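Local coordinates for DUF7790 domain-containing protein (Leptospira interrogans serogroup Icterohaemorrhagiae serovar copenhageni, PDB 6ULO) that is of unknown function but is probably membrane-anchored, with a domain that appears related to Rossmann-type folds, at residues 56-70 with 78-91. Numbering follows the deposited sequence. Where two conformers were deposited one is given.
Sequences LIPHVQNLGNVYVGV and IAAWAKSDFIYLMD
Ile57 sets its CG1 over the face of the Trp81 indole, 3.4 Å from the centroid of the six-membered ring and only 3° off the ring normal, a CH-pi contact. With CG1 anti to the carbonyl carbon (chi1 -65°), the ethyl branch reaches the indole, and its CD1 continues over the benzo side to CZ2. Val60 comes to the same indole at its edge, CG2 lying 4.0 Å from Trp81 CE3, while Trp81 NE1 is hydrogen-bonded to the carbonyl of Lys170.

From strand 66-69 the Tyr67 side chain packs against helix 74-82 and Ile87. Its CG stands anti to the backbone N (chi1 -176°), which brings the ring against the helix: Ile78 CG2 meets the ring edge in plane, 3.7 Å from Tyr67 CE1, Ala79 CB packs against CD1, and Ile87 CG2 comes up to CD2. The hydroxyl at the far end is hydrogen-bonded to Asn75 in that same helix. Strand 66-69, helix 74-82 and strand 86-91 form a beta-alpha-beta unit, with the two parallel strands adjacent in the central sheet, as in Rossmann-like folds. Tyr67 N donates to Phe86 O (2.9 Å), Tyr67 O accepts from Tyr88 N, and Gly69 continues the ladder, giving its N-H to Tyr88 O and taking that of Met90. Tyr67 CE2 lies 3.8 Å from Gly69 CA. On the sheet face of Val66 and Val68, Val66 CG2 lies 4.1 Å from Phe86 CD2.

Lys83, with positive phi, ends helix 74-82 in a Schellman motif, and the carbonyls of Trp81 and Ala82, beyond the helix's last acceptors, take Asn62 N and Gly64 N. One water bonds to Ser84 OG (2.7 Å) and donates to Gly64 O; another accepts from Asn65 N and donates to Asp85 OD2.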
loop_
_atom_site.group_PDB
_atom_site.type_symbol
_atom_site.label_atom_id
_atom_site.label_comp_id
_atom_site.label_asym_id
_atom_site.label_seq_id
_atom_site.Cartn_x
_atom_site.Cartn_y
_atom_site.Cartn_z
ATOM N N LEU A 56 8.572 -10.553 -2.017
ATOM C CA LEU A 56 8.870 -9.295 -2.694
ATOM C C LEU A 56 10.209 -8.713 -2.288
ATOM O O LEU A 56 10.717 -7.840 -3.003
ATOM C CB LEU A 56 7.791 -8.272 -2.350
ATOM C CG LEU A 56 6.373 -8.635 -2.793
ATOM C CD1 LEU A 56 5.397 -7.633 -2.234
ATOM C CD2 LEU A 56 6.276 -8.748 -4.323
ATOM N N ILE A 57 10.763 -9.118 -1.128
ATOM C CA ILE A 57 11.946 -8.444 -0.590
ATOM C C ILE A 57 13.050 -8.222 -1.615
ATOM O O ILE A 57 13.512 -7.088 -1.746
ATOM C CB ILE A 57 12.432 -9.128 0.690
ATOM C CG1 ILE A 57 11.385 -8.997 1.802
ATOM C CG2 ILE A 57 13.797 -8.521 1.116
ATOM C CD1 ILE A 57 11.692 -9.891 3.003
ATOM N N PRO A 58 13.519 -9.225 -2.345
ATOM C CA PRO A 58 14.655 -8.977 -3.253
ATOM C C PRO A 58 14.312 -8.037 -4.387
ATOM O O PRO A 58 15.226 -7.421 -4.944
ATOM C CB PRO A 58 15.028 -10.369 -3.782
ATOM C CG PRO A 58 13.962 -11.311 -3.313
ATOM C CD PRO A 58 13.180 -10.658 -2.214
ATOM N N HIS A 59 13.032 -7.922 -4.739
ATOM C CA HIS A 59 12.595 -7.006 -5.792
ATOM C C HIS A 59 12.449 -5.572 -5.315
ATOM O O HIS A 59 12.819 -4.641 -6.044
ATOM C CB HIS A 59 11.272 -7.505 -6.357
ATOM C CG HIS A 59 11.387 -8.855 -6.970
ATOM N ND1 HIS A 59 11.962 -9.050 -8.204
ATOM C CD2 HIS A 59 11.053 -10.083 -6.501
ATOM C CE1 HIS A 59 11.971 -10.340 -8.472
ATOM N NE2 HIS A 59 11.425 -10.986 -7.459
ATOM N N VAL A 60 11.873 -5.362 -4.132
ATOM C CA VAL A 60 11.576 -4.006 -3.691
ATOM C C VAL A 60 12.636 -3.381 -2.798
ATOM O O VAL A 60 12.595 -2.164 -2.588
ATOM C CB VAL A 60 10.195 -3.931 -3.008
ATOM C CG1 VAL A 60 9.102 -4.414 -3.931
ATOM C CG2 VAL A 60 10.197 -4.706 -1.691
ATOM N N GLN A 61 13.552 -4.161 -2.232
ATOM C CA GLN A 61 14.453 -3.595 -1.237
ATOM C C GLN A 61 15.232 -2.416 -1.815
ATOM O O GLN A 61 15.769 -2.472 -2.931
ATOM C CB GLN A 61 15.402 -4.653 -0.679
ATOM C CG GLN A 61 16.300 -5.312 -1.699
ATOM C CD GLN A 61 17.097 -6.428 -1.076
ATOM O OE1 GLN A 61 17.112 -6.567 0.147
ATOM N NE2 GLN A 61 17.751 -7.244 -1.903
ATOM N N ASN A 62 15.236 -1.308 -1.063
ATOM C CA ASN A 62 16.021 -0.120 -1.393
ATOM C C ASN A 62 15.605 0.581 -2.679
ATOM O O ASN A 62 16.338 1.439 -3.151
ATOM C CB ASN A 62 17.517 -0.421 -1.410
ATOM C CG ASN A 62 17.989 -0.932 -0.092
ATOM O OD1 ASN A 62 17.595 -0.422 0.951
ATOM N ND2 ASN A 62 18.823 -1.963 -0.120
ATOM N N LEU A 63 14.427 0.302 -3.251
ATOM C CA LEU A 63 14.014 1.052 -4.446
ATOM C C LEU A 63 13.831 2.542 -4.183
ATOM O O LEU A 63 14.004 3.351 -5.104
ATOM C CB LEU A 63 12.723 0.474 -5.019
ATOM C CG LEU A 63 12.861 -0.831 -5.763
ATOM C CD1 LEU A 63 11.491 -1.241 -6.258
ATOM C CD2 LEU A 63 13.834 -0.719 -6.911
ATOM N N GLY A 64 13.459 2.920 -2.958
ATOM C CA GLY A 64 13.346 4.315 -2.566
ATOM C C GLY A 64 12.267 5.024 -3.379
ATOM O O GLY A 64 11.294 4.422 -3.858
ATOM N N ASN A 65 12.448 6.336 -3.531
ATOM C CA ASN A 65 11.473 7.178 -4.216
ATOM C C ASN A 65 10.114 7.133 -3.530
ATOM O O ASN A 65 10.040 6.764 -2.349
ATOM C CB ASN A 65 11.409 6.838 -5.707
ATOM C CG ASN A 65 12.703 7.226 -6.420
ATOM O OD1 ASN A 65 13.111 8.378 -6.387
ATOM N ND2 ASN A 65 13.355 6.271 -7.025
ATOM N N VAL A 66 9.046 7.545 -4.209
ATOM C CA VAL A 66 7.739 7.646 -3.557
ATOM C C VAL A 66 7.008 6.308 -3.634
ATOM O O VAL A 66 7.125 5.560 -4.615
ATOM C CB VAL A 66 6.926 8.821 -4.154
ATOM C CG1 VAL A 66 5.523 8.906 -3.555
ATOM C CG2 VAL A 66 7.696 10.122 -3.934
ATOM N N TYR A 67 6.209 5.998 -2.615
ATOM C CA TYR A 67 5.397 4.787 -2.585
ATOM C C TYR A 67 3.942 5.200 -2.772
ATOM O O TYR A 67 3.495 6.145 -2.107
ATOM C CB TYR A 67 5.557 4.123 -1.200
ATOM C CG TYR A 67 4.830 2.810 -1.099
ATOM C CD1 TYR A 67 5.520 1.622 -1.223
ATOM C CD2 TYR A 67 3.457 2.751 -0.914
ATOM C CE1 TYR A 67 4.873 0.392 -1.158
ATOM C CE2 TYR A 67 2.802 1.522 -0.844
ATOM C CZ TYR A 67 3.532 0.350 -0.972
ATOM O OH TYR A 67 2.908 -0.874 -0.920
ATOM N N VAL A 68 3.183 4.488 -3.631
ATOM C CA VAL A 68 1.727 4.660 -3.747
ATOM C C VAL A 68 1.081 3.290 -3.601
ATOM O O VAL A 68 1.495 2.351 -4.284
ATOM C CB VAL A 68 1.343 5.248 -5.117
ATOM C CG1 VAL A 68 -0.175 5.395 -5.222
ATOM C CG2 VAL A 68 2.098 6.571 -5.331
ATOM N N GLY A 69 0.078 3.153 -2.738
ATOM C CA GLY A 69 -0.581 1.855 -2.643
ATOM C C GLY A 69 -2.011 1.909 -2.179
ATOM O O GLY A 69 -2.399 2.773 -1.376
ATOM N N VAL A 70 -2.806 0.957 -2.685
ATOM C CA VAL A 70 -4.132 0.675 -2.160
ATOM C C VAL A 70 -3.993 -0.156 -0.885
ATOM O O VAL A 70 -2.949 -0.772 -0.631
ATOM C CB VAL A 70 -5.013 -0.045 -3.207
ATOM C CG1 VAL A 70 -5.046 0.750 -4.523
ATOM C CG2 VAL A 70 -4.532 -1.475 -3.423
ATOM N N ILE A 78 5.982 -3.018 2.853
ATOM C CA ILE A 78 6.749 -2.960 1.617
ATOM C C ILE A 78 7.571 -1.674 1.566
ATOM O O ILE A 78 8.734 -1.674 1.135
ATOM C CB ILE A 78 5.804 -3.079 0.412
ATOM C CG1 ILE A 78 5.005 -4.385 0.461
ATOM C CG2 ILE A 78 6.561 -2.923 -0.885
ATOM C CD1 ILE A 78 3.874 -4.476 -0.594
ATOM N N ALA A 79 6.976 -0.551 2.014
ATOM C CA ALA A 79 7.675 0.739 1.993
ATOM C C ALA A 79 8.901 0.732 2.898
ATOM O O ALA A 79 9.910 1.381 2.584
ATOM C CB ALA A 79 6.735 1.861 2.409
ATOM N N ALA A 80 8.840 0.031 4.044
ATOM C CA ALA A 80 10.025 -0.041 4.891
ATOM C C ALA A 80 11.145 -0.799 4.186
ATOM O O ALA A 80 12.314 -0.411 4.260
ATOM C CB ALA A 80 9.674 -0.691 6.235
ATOM N N TRP A 81 10.807 -1.911 3.517
ATOM C CA TRP A 81 11.819 -2.639 2.749
ATOM C C TRP A 81 12.411 -1.754 1.663
ATOM O O TRP A 81 13.624 -1.790 1.399
ATOM C CB TRP A 81 11.178 -3.863 2.105
ATOM C CG TRP A 81 10.718 -4.924 3.056
ATOM C CD1 TRP A 81 11.140 -5.108 4.340
ATOM C CD2 TRP A 81 9.721 -5.919 2.818
ATOM N NE1 TRP A 81 10.486 -6.192 4.922
ATOM C CE2 TRP A 81 9.615 -6.703 3.996
ATOM C CE3 TRP A 81 8.922 -6.244 1.718
ATOM C CZ2 TRP A 81 8.752 -7.794 4.082
ATOM C CZ3 TRP A 81 8.028 -7.301 1.815
ATOM C CH2 TRP A 81 7.979 -8.083 2.970
ATOM N N ALA A 82 11.556 -0.984 0.985
ATOM C CA ALA A 82 12.006 -0.123 -0.101
ATOM C C ALA A 82 12.728 1.118 0.395
ATOM O O ALA A 82 13.419 1.768 -0.400
ATOM C CB ALA A 82 10.799 0.286 -0.941
ATOM N N LYS A 83 12.614 1.455 1.683
ATOM C CA LYS A 83 13.057 2.764 2.170
ATOM C C LYS A 83 12.450 3.886 1.323
ATOM O O LYS A 83 13.130 4.821 0.874
ATOM C CB LYS A 83 14.587 2.848 2.255
ATOM C CG LYS A 83 15.153 1.807 3.201
ATOM C CD LYS A 83 16.649 1.858 3.269
ATOM C CE LYS A 83 17.169 0.742 4.176
ATOM N NZ LYS A 83 18.597 0.939 4.486
ATOM N N SER A 84 11.133 3.813 1.151
ATOM C CA SER A 84 10.427 4.868 0.432
ATOM C C SER A 84 10.585 6.222 1.126
ATOM O O SER A 84 10.587 6.308 2.356
ATOM C CB SER A 84 8.946 4.510 0.348
ATOM O OG SER A 84 8.746 3.224 -0.215
ATOM N N ASP A 85 10.667 7.291 0.330
ATOM C CA ASP A 85 10.822 8.625 0.906
ATOM C C ASP A 85 9.504 9.187 1.433
ATOM O O ASP A 85 9.501 9.958 2.392
ATOM C CB ASP A 85 11.330 9.600 -0.152
ATOM C CG ASP A 85 12.661 9.224 -0.720
ATOM O OD1 ASP A 85 13.530 8.803 0.057
ATOM O OD2 ASP A 85 12.848 9.428 -1.954
ATOM N N PHE A 86 8.389 8.848 0.790
ATOM C CA PHE A 86 7.053 9.309 1.146
ATOM C C PHE A 86 6.103 8.194 0.759
ATOM O O PHE A 86 6.409 7.411 -0.145
ATOM C CB PHE A 86 6.653 10.581 0.376
ATOM C CG PHE A 86 7.623 11.729 0.529
ATOM C CD1 PHE A 86 7.507 12.601 1.608
ATOM C CD2 PHE A 86 8.663 11.920 -0.363
ATOM C CE1 PHE A 86 8.399 13.642 1.798
ATOM C CE2 PHE A 86 9.564 12.978 -0.189
ATOM C CZ PHE A 86 9.432 13.828 0.911
ATOM N N ILE A 87 4.981 8.103 1.466
ATOM C CA ILE A 87 4.009 7.033 1.253
ATOM C C ILE A 87 2.622 7.635 1.059
ATOM O O ILE A 87 2.063 8.206 2.007
ATOM C CB ILE A 87 3.975 6.049 2.432
ATOM C CG1 ILE A 87 5.350 5.463 2.719
ATOM C CG2 ILE A 87 2.926 4.962 2.174
ATOM C CD1 ILE A 87 5.402 4.605 3.970
ATOM N N TYR A 88 2.054 7.479 -0.144
ATOM C CA TYR A 88 0.631 7.737 -0.356
ATOM C C TYR A 88 -0.161 6.435 -0.183
ATOM O O TYR A 88 0.114 5.437 -0.854
ATOM C CB TYR A 88 0.385 8.265 -1.768
ATOM C CG TYR A 88 0.546 9.761 -1.917
ATOM C CD1 TYR A 88 -0.206 10.652 -1.155
ATOM C CD2 TYR A 88 1.346 10.286 -2.937
ATOM C CE1 TYR A 88 -0.115 12.053 -1.359
ATOM C CE2 TYR A 88 1.422 11.669 -3.168
ATOM C CZ TYR A 88 0.682 12.522 -2.376
ATOM O OH TYR A 88 0.768 13.853 -2.627
ATOM N N LEU A 89 -1.138 6.452 0.696
ATOM C CA LEU A 89 -2.063 5.333 0.880
ATOM C C LEU A 89 -3.366 5.798 0.266
ATOM O O LEU A 89 -4.135 6.527 0.895
ATOM C CB LEU A 89 -2.205 4.978 2.358
ATOM C CG LEU A 89 -0.880 4.609 3.034
ATOM C CD1 LEU A 89 -1.119 4.391 4.500
ATOM C CD2 LEU A 89 -0.311 3.340 2.427
ATOM N N MET A 90 -3.600 5.414 -0.981
ATOM C CA MET A 90 -4.762 5.878 -1.731
ATOM C C MET A 90 -5.770 4.742 -1.804
ATOM O O MET A 90 -5.464 3.691 -2.378
ATOM C CB MET A 90 -4.384 6.299 -3.158
ATOM C CG MET A 90 -5.596 6.828 -3.906
ATOM S SD MET A 90 -5.304 7.122 -5.697
ATOM C CE MET A 90 -5.480 5.458 -6.303
ATOM N N ASP A 91 -6.968 4.940 -1.268
ATOM C CA ASP A 91 -7.991 3.902 -1.326
ATOM C C ASP A 91 -9.347 4.540 -1.584
ATOM O O ASP A 91 -9.549 5.738 -1.368
ATOM C CB ASP A 91 -7.982 3.054 -0.042
ATOM C CG ASP A 91 -8.557 1.661 -0.227
ATOM O OD1 ASP A 91 -7.745 0.749 -0.524
ATOM O OD2 ASP A 91 -9.793 1.486 -0.035
HETATM O O HOH W 1 8.942 3.387 -2.912
HETATM O O HOH W 2 14.914 7.324 -2.280
#